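Local atomic coordinates of TatD-related deoxyribonuclease (Thermotoga maritima, PDB entry 1J6O), a protein that probably acts as a metal-dependent DNA nuclease of the TatD family, hydrolysing ester bonds on a TIM-barrel scaffold. Residues L151-A165 and K174-G186. Numbering follows the deposited sequence.
Sequences LRTESLPEKRGVIHA and KKFIDLGFLLGIG
The ring of F181 is packed between R160 and I163. R160 CB sits over the centre of one face, 3.8 Å from the ring centroid. I163 CD1 covers the opposite face, offset toward the rim, 3.6 Å from F181 CD2. Both are CH-pi contacts. I163 CG1 lies beside its own backbone N (chi1 -59°), and CD1 beyond it also reaches F176 CD1. L151 spreads its two methyls: L151 CD1 meets the F176 ring at its edge, in plane, 3.7 Å from F176 CE1, and CD2 approaches F181 CZ. L179 CD2 packs on L151 CB. An alanine in place of F181 would probably open a gap between R160 CB and I163 CD1 and leave L151 CD2 without its aromatic partner.

Strands 161-163 and 181-185 pair in parallel. L182 N donates to G161 O (3.0 Å), I163 N to L182 O (2.9 Å) and G184 N to I163 O (2.9 Å). Two waters bridge G180 O to R160 N and G161 N. G180 ends helix 170-179 in a Schellman motif.

This is a beta-alpha-beta crossover of the TIM barrel. Apolar packing seats the helices on the sheet, while backbone bonds fix the strand register beside H164, a predicted metal ligand hydrogen-bonded to E212.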
loop_
_atom_site.group_PDB
_atom_site.type_symbol
_atom_site.label_atom_id
_atom_site.label_comp_id
_atom_site.label_asym_id
_atom_site.label_seq_id
_atom_site.Cartn_x
_atom_site.Cartn_y
_atom_site.Cartn_z
ATOM N N LEU A 151 0.698 -16.642 -3.518
ATOM C CA LEU A 151 -0.467 -16.254 -2.719
ATOM C C LEU A 151 -1.595 -17.286 -2.737
ATOM O O LEU A 151 -2.136 -17.650 -1.691
ATOM C CB LEU A 151 -0.974 -14.892 -3.203
ATOM C CG LEU A 151 -0.018 -13.747 -2.834
ATOM C CD1 LEU A 151 -0.219 -12.527 -3.713
ATOM C CD2 LEU A 151 -0.220 -13.414 -1.371
ATOM N N ARG A 152 -1.932 -17.783 -3.921
ATOM C CA ARG A 152 -3.001 -18.765 -4.016
ATOM C C ARG A 152 -2.604 -20.083 -3.367
ATOM O O ARG A 152 -3.458 -20.900 -3.035
ATOM C CB ARG A 152 -3.401 -18.985 -5.482
ATOM C CG ARG A 152 -2.382 -19.712 -6.352
ATOM C CD ARG A 152 -3.039 -20.175 -7.664
ATOM N NE ARG A 152 -2.221 -21.101 -8.456
ATOM C CZ ARG A 152 -1.515 -22.113 -7.946
ATOM N NH1 ARG A 152 -1.508 -22.336 -6.633
ATOM N NH2 ARG A 152 -0.828 -22.919 -8.751
ATOM N N THR A 153 -1.308 -20.282 -3.168
ATOM C CA THR A 153 -0.819 -21.509 -2.555
ATOM C C THR A 153 -1.158 -21.642 -1.070
ATOM O O THR A 153 -1.422 -22.749 -0.597
ATOM C CB THR A 153 0.717 -21.665 -2.729
ATOM O OG1 THR A 153 1.020 -21.897 -4.112
ATOM C CG2 THR A 153 1.238 -22.836 -1.889
ATOM N N GLU A 154 -1.156 -20.553 -0.310
ATOM C CA GLU A 154 -1.487 -20.763 1.079
ATOM C C GLU A 154 -2.680 -20.103 1.733
ATOM O O GLU A 154 -3.529 -19.500 1.081
ATOM C CB GLU A 154 -0.254 -20.594 1.964
ATOM C CG GLU A 154 0.711 -19.483 1.658
ATOM C CD GLU A 154 2.030 -19.774 2.356
ATOM O OE1 GLU A 154 1.980 -20.209 3.526
ATOM O OE2 GLU A 154 3.103 -19.585 1.749
ATOM N N SER A 155 -2.743 -20.301 3.045
ATOM C CA SER A 155 -3.790 -19.786 3.910
ATOM C C SER A 155 -3.667 -18.280 4.152
ATOM O O SER A 155 -2.936 -17.842 5.045
ATOM C CB SER A 155 -3.736 -20.533 5.245
ATOM O OG SER A 155 -4.817 -20.177 6.090
ATOM N N LEU A 156 -4.398 -17.500 3.363
ATOM C CA LEU A 156 -4.373 -16.046 3.487
ATOM C C LEU A 156 -5.277 -15.502 4.582
ATOM O O LEU A 156 -6.254 -16.135 4.976
ATOM C CB LEU A 156 -4.798 -15.421 2.173
ATOM C CG LEU A 156 -3.927 -15.805 0.993
ATOM C CD1 LEU A 156 -4.519 -15.228 -0.268
ATOM C CD2 LEU A 156 -2.524 -15.297 1.219
ATOM N N PRO A 157 -4.969 -14.293 5.080
ATOM C CA PRO A 157 -5.788 -13.683 6.132
ATOM C C PRO A 157 -7.172 -13.408 5.549
ATOM O O PRO A 157 -7.298 -13.237 4.330
ATOM C CB PRO A 157 -5.058 -12.377 6.442
ATOM C CG PRO A 157 -3.679 -12.571 5.897
ATOM C CD PRO A 157 -3.875 -13.395 4.667
ATOM N N GLU A 158 -8.183 -13.355 6.419
ATOM C CA GLU A 158 -9.579 -13.096 6.032
ATOM C C GLU A 158 -9.607 -11.940 5.042
ATOM O O GLU A 158 -10.113 -12.073 3.923
ATOM C CB GLU A 158 -10.412 -12.735 7.269
ATOM C CG GLU A 158 -10.604 -13.891 8.250
ATOM C CD GLU A 158 -11.111 -13.436 9.616
ATOM O OE1 GLU A 158 -11.160 -12.212 9.870
ATOM O OE2 GLU A 158 -11.451 -14.307 10.447
ATOM N N LYS A 159 -9.084 -10.799 5.471
ATOM C CA LYS A 159 -9.022 -9.606 4.628
ATOM C C LYS A 159 -7.656 -9.804 3.969
ATOM O O LYS A 159 -6.636 -9.544 4.593
ATOM C CB LYS A 159 -8.974 -8.338 5.489
ATOM C CG LYS A 159 -10.180 -8.102 6.384
ATOM C CD LYS A 159 -11.105 -7.060 5.768
ATOM C CE LYS A 159 -12.341 -6.831 6.627
ATOM N NZ LYS A 159 -11.966 -6.449 8.011
ATOM N N ARG A 160 -7.635 -10.277 2.735
ATOM C CA ARG A 160 -6.384 -10.516 2.022
ATOM C C ARG A 160 -5.438 -9.314 2.023
ATOM O O ARG A 160 -4.258 -9.425 2.419
ATOM C CB ARG A 160 -6.695 -10.937 0.595
ATOM C CG ARG A 160 -7.761 -12.027 0.530
ATOM C CD ARG A 160 -7.215 -13.313 -0.014
ATOM N NE ARG A 160 -8.249 -14.342 -0.118
ATOM C CZ ARG A 160 -8.810 -14.952 0.921
ATOM N NH1 ARG A 160 -8.449 -14.646 2.164
ATOM N NH2 ARG A 160 -9.722 -15.891 0.708
ATOM N N GLY A 161 -5.942 -8.176 1.567
ATOM C CA GLY A 161 -5.105 -6.987 1.534
ATOM C C GLY A 161 -5.142 -6.187 0.246
ATOM O O GLY A 161 -6.152 -6.115 -0.464
ATOM N N VAL A 162 -4.001 -5.593 -0.068
ATOM C CA VAL A 162 -3.873 -4.780 -1.253
ATOM C C VAL A 162 -2.605 -5.045 -2.022
ATOM O O VAL A 162 -1.551 -5.264 -1.417
ATOM C CB VAL A 162 -3.809 -3.295 -0.842
ATOM C CG1 VAL A 162 -3.847 -2.424 -2.046
ATOM C CG2 VAL A 162 -4.956 -2.966 0.158
ATOM N N ILE A 163 -2.700 -5.010 -3.348
ATOM C CA ILE A 163 -1.532 -5.204 -4.213
ATOM C C ILE A 163 -1.300 -3.718 -4.481
ATOM O O ILE A 163 -1.998 -3.074 -5.282
ATOM C CB ILE A 163 -1.864 -5.917 -5.525
ATOM C CG1 ILE A 163 -2.481 -7.288 -5.215
ATOM C CG2 ILE A 163 -0.589 -6.059 -6.366
ATOM C CD1 ILE A 163 -1.597 -8.171 -4.313
ATOM N N HIS A 164 -0.321 -3.155 -3.799
ATOM C CA HIS A 164 -0.043 -1.743 -3.958
ATOM C C HIS A 164 0.595 -1.329 -5.284
ATOM O O HIS A 164 1.289 -2.118 -5.919
ATOM C CB HIS A 164 0.759 -1.301 -2.726
ATOM C CG HIS A 164 2.163 -0.895 -3.006
ATOM N ND1 HIS A 164 2.518 0.406 -3.296
ATOM C CD2 HIS A 164 3.314 -1.608 -3.004
ATOM C CE1 HIS A 164 3.826 0.474 -3.462
ATOM N NE2 HIS A 164 4.330 -0.734 -3.290
ATOM N N ALA A 165 0.329 -0.096 -5.705
ATOM C CA ALA A 165 0.876 0.441 -6.969
ATOM C C ALA A 165 0.720 -0.608 -8.066
ATOM O O ALA A 165 1.678 -0.908 -8.807
ATOM C CB ALA A 165 2.360 0.800 -6.794
ATOM N N LYS A 174 -7.876 -8.842 -12.607
ATOM C CA LYS A 174 -8.991 -9.715 -12.306
ATOM C C LYS A 174 -8.551 -10.927 -11.490
ATOM O O LYS A 174 -9.234 -11.338 -10.557
ATOM C CB LYS A 174 -9.677 -10.158 -13.605
ATOM C CG LYS A 174 -10.882 -11.047 -13.368
ATOM C CD LYS A 174 -11.909 -10.872 -14.478
ATOM C CE LYS A 174 -12.932 -11.983 -14.406
ATOM N NZ LYS A 174 -12.193 -13.281 -14.409
ATOM N N LYS A 175 -7.401 -11.494 -11.825
ATOM C CA LYS A 175 -6.918 -12.656 -11.088
ATOM C C LYS A 175 -6.703 -12.345 -9.612
ATOM O O LYS A 175 -7.046 -13.149 -8.749
ATOM C CB LYS A 175 -5.604 -13.163 -11.692
ATOM C CG LYS A 175 -5.725 -13.696 -13.123
ATOM C CD LYS A 175 -6.334 -15.094 -13.194
ATOM C CE LYS A 175 -5.379 -16.173 -12.695
ATOM N NZ LYS A 175 -5.824 -17.548 -13.134
ATOM N N PHE A 176 -6.131 -11.181 -9.324
ATOM C CA PHE A 176 -5.885 -10.812 -7.935
ATOM C C PHE A 176 -7.168 -10.398 -7.237
ATOM O O PHE A 176 -7.388 -10.724 -6.063
ATOM C CB PHE A 176 -4.820 -9.721 -7.882
ATOM C CG PHE A 176 -3.428 -10.264 -7.980
ATOM C CD1 PHE A 176 -2.777 -10.730 -6.839
ATOM C CD2 PHE A 176 -2.783 -10.360 -9.215
ATOM C CE1 PHE A 176 -1.486 -11.288 -6.927
ATOM C CE2 PHE A 176 -1.498 -10.915 -9.317
ATOM C CZ PHE A 176 -0.849 -11.382 -8.157
ATOM N N ILE A 177 -8.024 -9.690 -7.958
ATOM C CA ILE A 177 -9.288 -9.275 -7.357
ATOM C C ILE A 177 -10.045 -10.558 -6.988
ATOM O O ILE A 177 -10.633 -10.667 -5.901
ATOM C CB ILE A 177 -10.113 -8.455 -8.343
ATOM C CG1 ILE A 177 -9.516 -7.049 -8.442
ATOM C CG2 ILE A 177 -11.592 -8.439 -7.929
ATOM C CD1 ILE A 177 -10.218 -6.201 -9.430
ATOM N N ASP A 178 -10.006 -11.551 -7.873
ATOM C CA ASP A 178 -10.705 -12.790 -7.576
ATOM C C ASP A 178 -10.131 -13.512 -6.377
ATOM O O ASP A 178 -10.840 -14.247 -5.714
ATOM C CB ASP A 178 -10.724 -13.721 -8.790
ATOM C CG ASP A 178 -11.693 -13.257 -9.851
ATOM O OD1 ASP A 178 -12.614 -12.467 -9.509
ATOM O OD2 ASP A 178 -11.542 -13.687 -11.020
ATOM N N LEU A 179 -8.849 -13.293 -6.087
ATOM C CA LEU A 179 -8.213 -13.942 -4.939
ATOM C C LEU A 179 -8.642 -13.210 -3.669
ATOM O O LEU A 179 -8.453 -13.713 -2.552
ATOM C CB LEU A 179 -6.681 -13.896 -5.085
ATOM C CG LEU A 179 -5.780 -14.747 -4.187
ATOM C CD1 LEU A 179 -6.249 -16.189 -4.188
ATOM C CD2 LEU A 179 -4.336 -14.671 -4.710
ATOM N N GLY A 180 -9.217 -12.020 -3.839
ATOM C CA GLY A 180 -9.662 -11.259 -2.681
ATOM C C GLY A 180 -8.886 -9.986 -2.335
ATOM O O GLY A 180 -9.124 -9.367 -1.300
ATOM N N PHE A 181 -7.956 -9.600 -3.194
ATOM C CA PHE A 181 -7.170 -8.393 -2.948
ATOM C C PHE A 181 -7.792 -7.215 -3.617
ATOM O O PHE A 181 -8.602 -7.384 -4.516
ATOM C CB PHE A 181 -5.779 -8.543 -3.547
ATOM C CG PHE A 181 -4.880 -9.386 -2.747
ATOM C CD1 PHE A 181 -4.845 -10.766 -2.937
ATOM C CD2 PHE A 181 -4.086 -8.823 -1.765
ATOM C CE1 PHE A 181 -4.017 -11.568 -2.141
ATOM C CE2 PHE A 181 -3.267 -9.604 -0.979
ATOM C CZ PHE A 181 -3.229 -10.984 -1.160
ATOM N N LEU A 182 -7.434 -6.020 -3.139
ATOM C CA LEU A 182 -7.917 -4.780 -3.718
ATOM C C LEU A 182 -6.625 -4.275 -4.394
ATOM O O LEU A 182 -5.526 -4.764 -4.085
ATOM C CB LEU A 182 -8.417 -3.801 -2.660
ATOM C CG LEU A 182 -9.959 -3.818 -2.672
ATOM C CD1 LEU A 182 -10.452 -5.180 -2.238
ATOM C CD2 LEU A 182 -10.506 -2.715 -1.789
ATOM N N LEU A 183 -6.756 -3.329 -5.311
ATOM C CA LEU A 183 -5.614 -2.774 -6.035
ATOM C C LEU A 183 -5.342 -1.311 -5.692
ATOM O O LEU A 183 -6.252 -0.481 -5.701
ATOM C CB LEU A 183 -5.868 -2.888 -7.548
ATOM C CG LEU A 183 -6.368 -4.259 -7.997
ATOM C CD1 LEU A 183 -6.607 -4.216 -9.490
ATOM C CD2 LEU A 183 -5.343 -5.342 -7.655
ATOM N N GLY A 184 -4.081 -1.017 -5.393
ATOM C CA GLY A 184 -3.675 0.335 -5.052
ATOM C C GLY A 184 -3.336 1.147 -6.285
ATOM O O GLY A 184 -2.497 0.757 -7.118
ATOM N N ILE A 185 -4.005 2.284 -6.406
ATOM C CA ILE A 185 -3.832 3.203 -7.529
ATOM C C ILE A 185 -3.250 4.492 -6.984
ATOM O O ILE A 185 -3.791 5.061 -6.033
ATOM C CB ILE A 185 -5.203 3.528 -8.173
ATOM C CG1 ILE A 185 -5.924 2.217 -8.531
ATOM C CG2 ILE A 185 -5.018 4.447 -9.412
ATOM C CD1 ILE A 185 -5.147 1.314 -9.446
ATOM N N GLY A 186 -2.135 4.923 -7.564
ATOM C CA GLY A 186 -1.503 6.137 -7.115
ATOM C C GLY A 186 -1.167 7.133 -8.206
ATOM O O GLY A 186 -1.832 7.195 -9.249
HETATM O O HOH W 1 -10.219 -10.133 1.380
HETATM O O HOH W 2 -8.503 -7.109 0.393
#